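Local atomic coordinates of lipoxygenase (Cyanothece sp., PDB entry 5EK8), a protein that probably oxygenates polyunsaturated fatty acids at a non-heme iron, as a 9R-lipoxygenase. Residues K6-E11 against H208-T213; V20-L25 against A194-N199. All blocks are in the same frame, centred on the assembly; numbering follows the deposited sequence.

Contact 1: residues K6-E11 against H208-T213; sequences KTIFDE and HTIANT
The flat carboxylate of Glu11 lies across the side chain of Thr209: methyl and CB sit over one of its faces, with Glu11 CD 3.8 Å from Thr209 CG2, and the two side chains cross at about a right angle. A bend at chi2 (-62°) folds the acid back over the threonine, whose CG2 also meets the aliphatic stem at Glu11 CG, 3.6 Å away. Neither carboxylate oxygen bonds to that threonine: Glu11 OE1 forms a salt bridge with Lys205, and Thr209 OG1 is spent on the backbone carbonyl of Lys205. A turn earlier on helix 2-21, Thr7 CG2 meets Thr209 CG2 at 3.5 Å, methyl to methyl. Thr7 directs this methyl across the groove because its CG2 is anti to the backbone N, while its hydroxyl turns back to the carbonyl of Thr3. Next to this row Ile8 reaches over with CD1, which comes within 4.3 Å of Ile210 CG2 and 4.0 Å of Thr213 OG1. That last hydroxyl is held by its own helix, Thr213 OG1 donating to Ile210 O at 2.8 Å, tilted 26° from the carbonyl plane. Hydroxyls thus pair within their helices, and what meets between the segments is mostly methyl and methylene surface. Behind it, His208 bonds Thr612 and Asp227, and Thr209 also touches Ile609, tying helix 188-214 to helices 608-623 and 221-227. With segment axes 9.5 Å apart and running at 165°, this is antiparallel helix-helix packing, laying the N-terminal helix along helix 188-214 at the protein surface.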
ATOM      1  N   LYS A   6       1.689 -31.118  12.286  1.00 88.05           N
ATOM      2  CA  LYS A   6       2.255 -29.776  12.365  1.00 86.84           C
ATOM      3  C   LYS A   6       1.240 -28.691  12.020  1.00 82.41           C
ATOM      4  O   LYS A   6       1.233 -27.625  12.633  1.00 82.87           O
ATOM      5  CB  LYS A   6       3.478 -29.651  11.450  1.00 90.36           C
ATOM      6  CG  LYS A   6       4.684 -30.484  11.886  1.00 96.31           C
ATOM      7  CD  LYS A   6       4.805 -30.568  13.408  1.00 95.50           C
ATOM      8  CE  LYS A   6       5.203 -29.245  14.044  1.00 91.18           C
ATOM      9  NZ  LYS A   6       5.016 -29.297  15.519  1.00 87.93           N
ATOM     10  N   THR A   7       0.392 -28.958  11.032  1.00 78.19           N
ATOM     11  CA  THR A   7      -0.666 -28.023  10.670  1.00 71.24           C
ATOM     12  C   THR A   7      -1.566 -27.765  11.873  1.00 68.81           C
ATOM     13  O   THR A   7      -1.846 -26.611  12.223  1.00 70.13           O
ATOM     14  CB  THR A   7      -1.499 -28.552   9.489  1.00 68.72           C
ATOM     15  OG1 THR A   7      -0.737 -28.428   8.284  1.00 72.61           O
ATOM     16  CG2 THR A   7      -2.783 -27.772   9.336  1.00 67.74           C
ATOM     17  N   ILE A   8      -1.998 -28.847  12.516  1.00 64.19           N
ATOM     18  CA  ILE A   8      -2.857 -28.728  13.688  1.00 64.03           C
ATOM     19  C   ILE A   8      -2.194 -27.892  14.785  1.00 63.58           C
ATOM     20  O   ILE A   8      -2.767 -26.890  15.245  1.00 62.54           O
ATOM     21  CB  ILE A   8      -3.229 -30.109  14.250  1.00 60.98           C
ATOM     22  CG1 ILE A   8      -4.110 -30.863  13.253  1.00 60.54           C
ATOM     23  CG2 ILE A   8      -3.958 -29.969  15.570  1.00 58.55           C
ATOM     24  CD1 ILE A   8      -4.653 -32.169  13.780  1.00 59.51           C
ATOM     25  N   PHE A   9      -0.982 -28.285  15.181  1.00 65.10           N
ATOM     26  CA  PHE A   9      -0.274 -27.572  16.245  1.00 64.67           C
ATOM     27  C   PHE A   9      -0.044 -26.111  15.883  1.00 61.99           C
ATOM     28  O   PHE A   9       0.047 -25.254  16.758  1.00 62.24           O
ATOM     29  CB  PHE A   9       1.067 -28.240  16.562  1.00 72.44           C
ATOM     30  CG  PHE A   9       0.942 -29.527  17.328  1.00 82.14           C
ATOM     31  CD1 PHE A   9       0.359 -29.547  18.581  1.00 85.40           C
ATOM     32  CD2 PHE A   9       1.424 -30.715  16.802  1.00 91.50           C
ATOM     33  CE1 PHE A   9       0.241 -30.730  19.290  1.00 90.05           C
ATOM     34  CE2 PHE A   9       1.312 -31.904  17.506  1.00 94.03           C
ATOM     35  CZ  PHE A   9       0.719 -31.911  18.752  1.00 92.65           C
ATOM     36  N   ASP A  10       0.055 -25.829  14.588  1.00 62.81           N
ATOM     37  CA  ASP A  10       0.306 -24.466  14.136  1.00 63.04           C
ATOM     38  C   ASP A  10      -0.948 -23.618  14.266  1.00 59.69           C
ATOM     39  O   ASP A  10      -0.884 -22.474  14.719  1.00 60.05           O
ATOM     40  CB  ASP A  10       0.808 -24.442  12.687  1.00 65.16           C
ATOM     41  CG  ASP A  10       2.285 -24.798  12.565  1.00 67.24           C
ATOM     42  OD1 ASP A  10       3.006 -24.756  13.590  1.00 64.11           O
ATOM     43  OD2 ASP A  10       2.721 -25.101  11.431  1.00 68.48           O
ATOM     44  N   GLU A  11      -2.083 -24.174  13.852  1.00 59.52           N
ATOM     45  CA  GLU A  11      -3.362 -23.485  14.012  1.00 61.79           C
ATOM     46  C   GLU A  11      -3.637 -23.203  15.485  1.00 57.11           C
ATOM     47  O   GLU A  11      -4.010 -22.081  15.868  1.00 59.28           O
ATOM     48  CB  GLU A  11      -4.502 -24.311  13.411  1.00 67.49           C
ATOM     49  CG  GLU A  11      -4.433 -24.445  11.903  1.00 73.98           C
ATOM     50  CD  GLU A  11      -4.546 -23.104  11.198  1.00 78.76           C
ATOM     51  OE1 GLU A  11      -5.454 -22.322  11.562  1.00 81.07           O
ATOM     52  OE2 GLU A  11      -3.719 -22.831  10.294  1.00 75.08           O
ATOM     53  N   HIS A 208     -11.782 -24.880  10.629  1.00 56.91           N
ATOM     54  CA  HIS A 208     -11.883 -25.433   9.286  1.00 56.17           C
ATOM     55  C   HIS A 208     -10.622 -26.182   8.887  1.00 59.19           C
ATOM     56  O   HIS A 208     -10.691 -27.280   8.333  1.00 60.01           O
ATOM     57  CB  HIS A 208     -12.171 -24.323   8.282  1.00 52.93           C
ATOM     58  CG  HIS A 208     -13.488 -23.650   8.497  1.00 53.91           C
ATOM     59  ND1 HIS A 208     -13.774 -22.400   7.999  1.00 55.24           N
ATOM     60  CD2 HIS A 208     -14.599 -24.059   9.155  1.00 57.13           C
ATOM     61  CE1 HIS A 208     -15.006 -22.063   8.342  1.00 60.15           C
ATOM     62  NE2 HIS A 208     -15.527 -23.052   9.046  1.00 59.05           N
ATOM     63  N   THR A 209      -9.473 -25.582   9.178  1.00 57.58           N
ATOM     64  CA  THR A 209      -8.188 -26.165   8.823  1.00 55.04           C
ATOM     65  C   THR A 209      -7.992 -27.510   9.505  1.00 59.48           C
ATOM     66  O   THR A 209      -7.597 -28.488   8.866  1.00 62.72           O
ATOM     67  CB  THR A 209      -7.021 -25.237   9.196  1.00 53.99           C
ATOM     68  OG1 THR A 209      -7.140 -24.002   8.482  1.00 55.31           O
ATOM     69  CG2 THR A 209      -5.703 -25.887   8.835  1.00 55.80           C
ATOM     70  N   ILE A 210      -8.276 -27.554  10.805  1.00 57.48           N
ATOM     71  CA  ILE A 210      -8.147 -28.790  11.569  1.00 54.43           C
ATOM     72  C   ILE A 210      -9.136 -29.825  11.048  1.00 55.97           C
ATOM     73  O   ILE A 210      -8.822 -31.011  10.977  1.00 60.53           O
ATOM     74  CB  ILE A 210      -8.370 -28.556  13.083  1.00 57.46           C
ATOM     75  CG1 ILE A 210      -7.361 -27.538  13.614  1.00 55.23           C
ATOM     76  CG2 ILE A 210      -8.240 -29.860  13.864  1.00 46.14           C
ATOM     77  CD1 ILE A 210      -7.362 -27.411  15.116  1.00 51.72           C
ATOM     78  N   ALA A 211     -10.323 -29.366  10.661  1.00 57.35           N
ATOM     79  CA  ALA A 211     -11.352 -30.260  10.137  1.00 59.55           C
ATOM     80  C   ALA A 211     -10.929 -30.879   8.806  1.00 66.51           C
ATOM     81  O   ALA A 211     -11.268 -32.025   8.509  1.00 68.02           O
ATOM     82  CB  ALA A 211     -12.669 -29.517   9.976  1.00 53.67           C
ATOM     83  N   ASN A 212     -10.187 -30.113   8.012  1.00 70.08           N
ATOM     84  CA  ASN A 212      -9.782 -30.544   6.681  1.00 71.41           C
ATOM     85  C   ASN A 212      -8.784 -31.693   6.699  1.00 77.54           C
ATOM     86  O   ASN A 212      -8.751 -32.513   5.783  1.00 83.32           O
ATOM     87  CB  ASN A 212      -9.196 -29.366   5.906  1.00 68.97           C
ATOM     88  CG  ASN A 212      -8.587 -29.785   4.590  1.00 65.20           C
ATOM     89  OD1 ASN A 212      -9.300 -30.138   3.653  1.00 62.88           O
ATOM     90  ND2 ASN A 212      -7.261 -29.757   4.512  1.00 64.25           N
ATOM     91  N   THR A 213      -7.968 -31.751   7.742  1.00 78.21           N
ATOM     92  CA  THR A 213      -6.990 -32.823   7.867  1.00 81.08           C
ATOM     93  C   THR A 213      -7.672 -34.150   8.206  1.00 83.00           C
ATOM     94  O   THR A 213      -7.215 -35.216   7.794  1.00 84.07           O
ATOM     95  CB  THR A 213      -5.942 -32.498   8.939  1.00 80.87           C
ATOM     96  OG1 THR A 213      -6.570 -32.483  10.227  1.00 82.19           O
ATOM     97  CG2 THR A 213      -5.307 -31.142   8.661  1.00 76.83           C
TER

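Contact 2: residues V20-L25 against A194-N199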
ATOM      1  N   VAL A  20      -3.307 -14.365  23.882  1.00 78.09           N
ATOM      2  CA  VAL A  20      -2.371 -13.627  24.725  1.00 78.80           C
ATOM      3  C   VAL A  20      -2.302 -12.140  24.373  1.00 75.33           C
ATOM      4  O   VAL A  20      -2.294 -11.284  25.260  1.00 77.59           O
ATOM      5  CB  VAL A  20      -0.953 -14.219  24.634  1.00 82.15           C
ATOM      6  CG1 VAL A  20      -0.032 -13.537  25.630  1.00 86.27           C
ATOM      7  CG2 VAL A  20      -0.987 -15.715  24.889  1.00 82.64           C
ATOM      8  N   ILE A  21      -2.257 -11.833  23.080  1.00 67.00           N
ATOM      9  CA  ILE A  21      -2.113 -10.446  22.652  1.00 66.93           C
ATOM     10  C   ILE A  21      -3.408  -9.660  22.835  1.00 68.20           C
ATOM     11  O   ILE A  21      -3.386  -8.521  23.295  1.00 71.10           O
ATOM     12  CB  ILE A  21      -1.661 -10.357  21.180  1.00 61.34           C
ATOM     13  CG1 ILE A  21      -0.460 -11.272  20.944  1.00 59.48           C
ATOM     14  CG2 ILE A  21      -1.300  -8.928  20.816  1.00 59.07           C
ATOM     15  CD1 ILE A  21       0.082 -11.210  19.548  1.00 63.11           C
ATOM     16  N   ASP A  22      -4.537 -10.268  22.481  1.00 69.59           N
ATOM     17  CA  ASP A  22      -5.832  -9.605  22.640  1.00 72.17           C
ATOM     18  C   ASP A  22      -6.326  -9.760  24.076  1.00 77.26           C
ATOM     19  O   ASP A  22      -7.425 -10.261  24.326  1.00 80.54           O
ATOM     20  CB  ASP A  22      -6.857 -10.162  21.647  1.00 70.05           C
ATOM     21  CG  ASP A  22      -8.061  -9.250  21.472  1.00 70.87           C
ATOM     22  OD1 ASP A  22      -8.016  -8.104  21.975  1.00 75.17           O
ATOM     23  OD2 ASP A  22      -9.043  -9.671  20.823  1.00 65.68           O
ATOM     24  N   SER A  23      -5.493  -9.317  25.013  1.00 75.51           N
ATOM     25  CA  SER A  23      -5.755  -9.438  26.440  1.00 75.31           C
ATOM     26  C   SER A  23      -5.031  -8.308  27.168  1.00 76.54           C
ATOM     27  O   SER A  23      -4.248  -7.589  26.548  1.00 77.62           O
ATOM     28  CB  SER A  23      -5.298 -10.807  26.954  1.00 74.77           C
ATOM     29  OG  SER A  23      -3.888 -10.868  27.062  1.00 74.24           O
ATOM     30  N   PRO A  24      -5.316  -8.118  28.472  1.00 79.61           N
ATOM     31  CA  PRO A  24      -4.606  -7.110  29.273  1.00 79.46           C
ATOM     32  C   PRO A  24      -3.083  -7.188  29.188  1.00 75.64           C
ATOM     33  O   PRO A  24      -2.423  -6.148  29.143  1.00 71.62           O
ATOM     34  CB  PRO A  24      -5.073  -7.422  30.693  1.00 79.67           C
ATOM     35  CG  PRO A  24      -6.466  -7.879  30.505  1.00 80.40           C
ATOM     36  CD  PRO A  24      -6.488  -8.642  29.200  1.00 80.55           C
ATOM     37  N   LEU A  25      -2.543  -8.406  29.178  1.00 75.08           N
ATOM     38  CA  LEU A  25      -1.100  -8.634  29.066  1.00 73.86           C
ATOM     39  C   LEU A  25      -0.560  -8.055  27.756  1.00 67.83           C
ATOM     40  O   LEU A  25       0.371  -7.222  27.742  1.00 66.23           O
ATOM     41  CB  LEU A  25      -0.791 -10.134  29.148  1.00 78.01           C
ATOM     42  CG  LEU A  25       0.654 -10.617  28.983  1.00 81.39           C
ATOM     43  CD1 LEU A  25       1.625  -9.854  29.886  1.00 82.57           C
ATOM     44  CD2 LEU A  25       0.724 -12.109  29.269  1.00 82.10           C
ATOM     45  N   ALA A 194      -6.521  -4.666  14.799  1.00 51.61           N
ATOM     46  CA  ALA A 194      -6.008  -5.834  14.092  1.00 58.76           C
ATOM     47  C   ALA A 194      -6.158  -7.097  14.933  1.00 56.18           C
ATOM     48  O   ALA A 194      -6.757  -8.085  14.493  1.00 50.78           O
ATOM     49  CB  ALA A 194      -4.551  -5.629  13.702  1.00 60.70           C
ATOM     50  N   TYR A 195      -5.627  -7.051  16.151  1.00 60.37           N
ATOM     51  CA  TYR A 195      -5.600  -8.227  17.010  1.00 61.58           C
ATOM     52  C   TYR A 195      -7.004  -8.640  17.437  1.00 58.78           C
ATOM     53  O   TYR A 195      -7.277  -9.823  17.633  1.00 58.42           O
ATOM     54  CB  TYR A 195      -4.707  -7.969  18.226  1.00 68.97           C
ATOM     55  CG  TYR A 195      -3.242  -7.880  17.853  1.00 76.59           C
ATOM     56  CD1 TYR A 195      -2.651  -8.864  17.065  1.00 79.83           C
ATOM     57  CD2 TYR A 195      -2.459  -6.802  18.253  1.00 78.10           C
ATOM     58  CE1 TYR A 195      -1.317  -8.792  16.703  1.00 82.48           C
ATOM     59  CE2 TYR A 195      -1.119  -6.717  17.895  1.00 80.79           C
ATOM     60  CZ  TYR A 195      -0.553  -7.717  17.117  1.00 82.31           C
ATOM     61  OH  TYR A 195       0.777  -7.644  16.752  1.00 79.82           O
ATOM     62  N   ALA A 196      -7.897  -7.666  17.554  1.00 54.43           N
ATOM     63  CA  ALA A 196      -9.282  -7.949  17.901  1.00 51.32           C
ATOM     64  C   ALA A 196      -9.972  -8.708  16.773  1.00 52.57           C
ATOM     65  O   ALA A 196     -10.546  -9.787  16.988  1.00 54.12           O
ATOM     66  CB  ALA A 196     -10.023  -6.663  18.203  1.00 49.97           C
ATOM     67  N   SER A 197      -9.914  -8.125  15.576  1.00 56.37           N
ATOM     68  CA  SER A 197     -10.500  -8.721  14.378  1.00 55.36           C
ATOM     69  C   SER A 197      -9.986 -10.143  14.178  1.00 52.64           C
ATOM     70  O   SER A 197     -10.760 -11.085  13.942  1.00 53.19           O
ATOM     71  CB  SER A 197     -10.183  -7.860  13.151  1.00 56.67           C
ATOM     72  OG  SER A 197     -11.022  -8.185  12.057  1.00 60.95           O
ATOM     73  N   ALA A 198      -8.671 -10.289  14.293  1.00 51.10           N
ATOM     74  CA  ALA A 198      -8.041 -11.590  14.148  1.00 55.31           C
ATOM     75  C   ALA A 198      -8.520 -12.548  15.236  1.00 60.57           C
ATOM     76  O   ALA A 198      -8.728 -13.726  14.972  1.00 62.80           O
ATOM     77  CB  ALA A 198      -6.519 -11.455  14.177  1.00 50.89           C
ATOM     78  N   ASN A 199      -8.705 -12.050  16.455  1.00 67.19           N
ATOM     79  CA  ASN A 199      -9.153 -12.918  17.543  1.00 70.31           C
ATOM     80  C   ASN A 199     -10.579 -13.422  17.321  1.00 67.04           C
ATOM     81  O   ASN A 199     -10.916 -14.537  17.713  1.00 67.87           O
ATOM     82  CB  ASN A 199      -9.053 -12.200  18.889  1.00 69.81           C
ATOM     83  CG  ASN A 199      -8.832 -13.161  20.043  1.00 68.74           C
ATOM     84  OD1 ASN A 199      -8.613 -14.357  19.841  1.00 70.64           O
ATOM     85  ND2 ASN A 199      -8.879 -12.641  21.261  1.00 67.60           N
TER
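An inverse gamma turn centred on Asp22, in the break between helix 2-21 and helix 24-36, rests against helix 188-214 through Ile21 and Asp22, which meet Tyr195, Ala196 and Asn199. Ile21 CG2 sits squarely over one face of the Tyr195 ring, 3.6 Å from its centroid and 13° off the normal, a CH-pi contact. Ile21 CD1 reaches farther along the ring, to 4.0 Å from Tyr195 CE1, and Ile30 of helix 24-36 touches both residues. Asp22 leaves helical geometry here, and Ser23 follows as N-cap of the next helix. Asp22 carries CG anti to its backbone N (chi1 -163°), and this lays the carboxylate against helix 188-214, where OD2 stands 3.4 Å from Ala196 CA. Asn199 ND2 donates to Asp22 OD2 at 3.0 Å, on the anti side and 27° out of the carboxylate plane, though nearly within the amide's own plane. OD1 forms a salt bridge with Arg27, so the two oxygens join the turn to helix 24-36 and helix 188-214. With Asp22 replaced by alanine, Asn199 ND2 would probably lose this acceptor and Arg27 this counter-charge. The Tyr195 side chain lies about 11 Å from that of Ile668, an iron ligand.

Both contacts lie at the surface, and both join helix 2-21 to helix 188-214, with centres 21 Å apart. Contact 1 takes the start of the N-terminal helix and the end of its partner; contact 2 takes the opposite ends, as antiparallel helices must, and its turn leads into helix 24-36. The strands from 53 to 160 fall between the paired helices in sequence. Contact 1 packs helix against helix by aliphatic groups, each polar end turned to partners in its own helix or, for Glu11, to Lys205. In contact 2 helix 2-21 is ending, and a hydrogen bond and an aromatic face do the joining. Contact 1 lies away from the metal sites; contact 2 is nearer the iron.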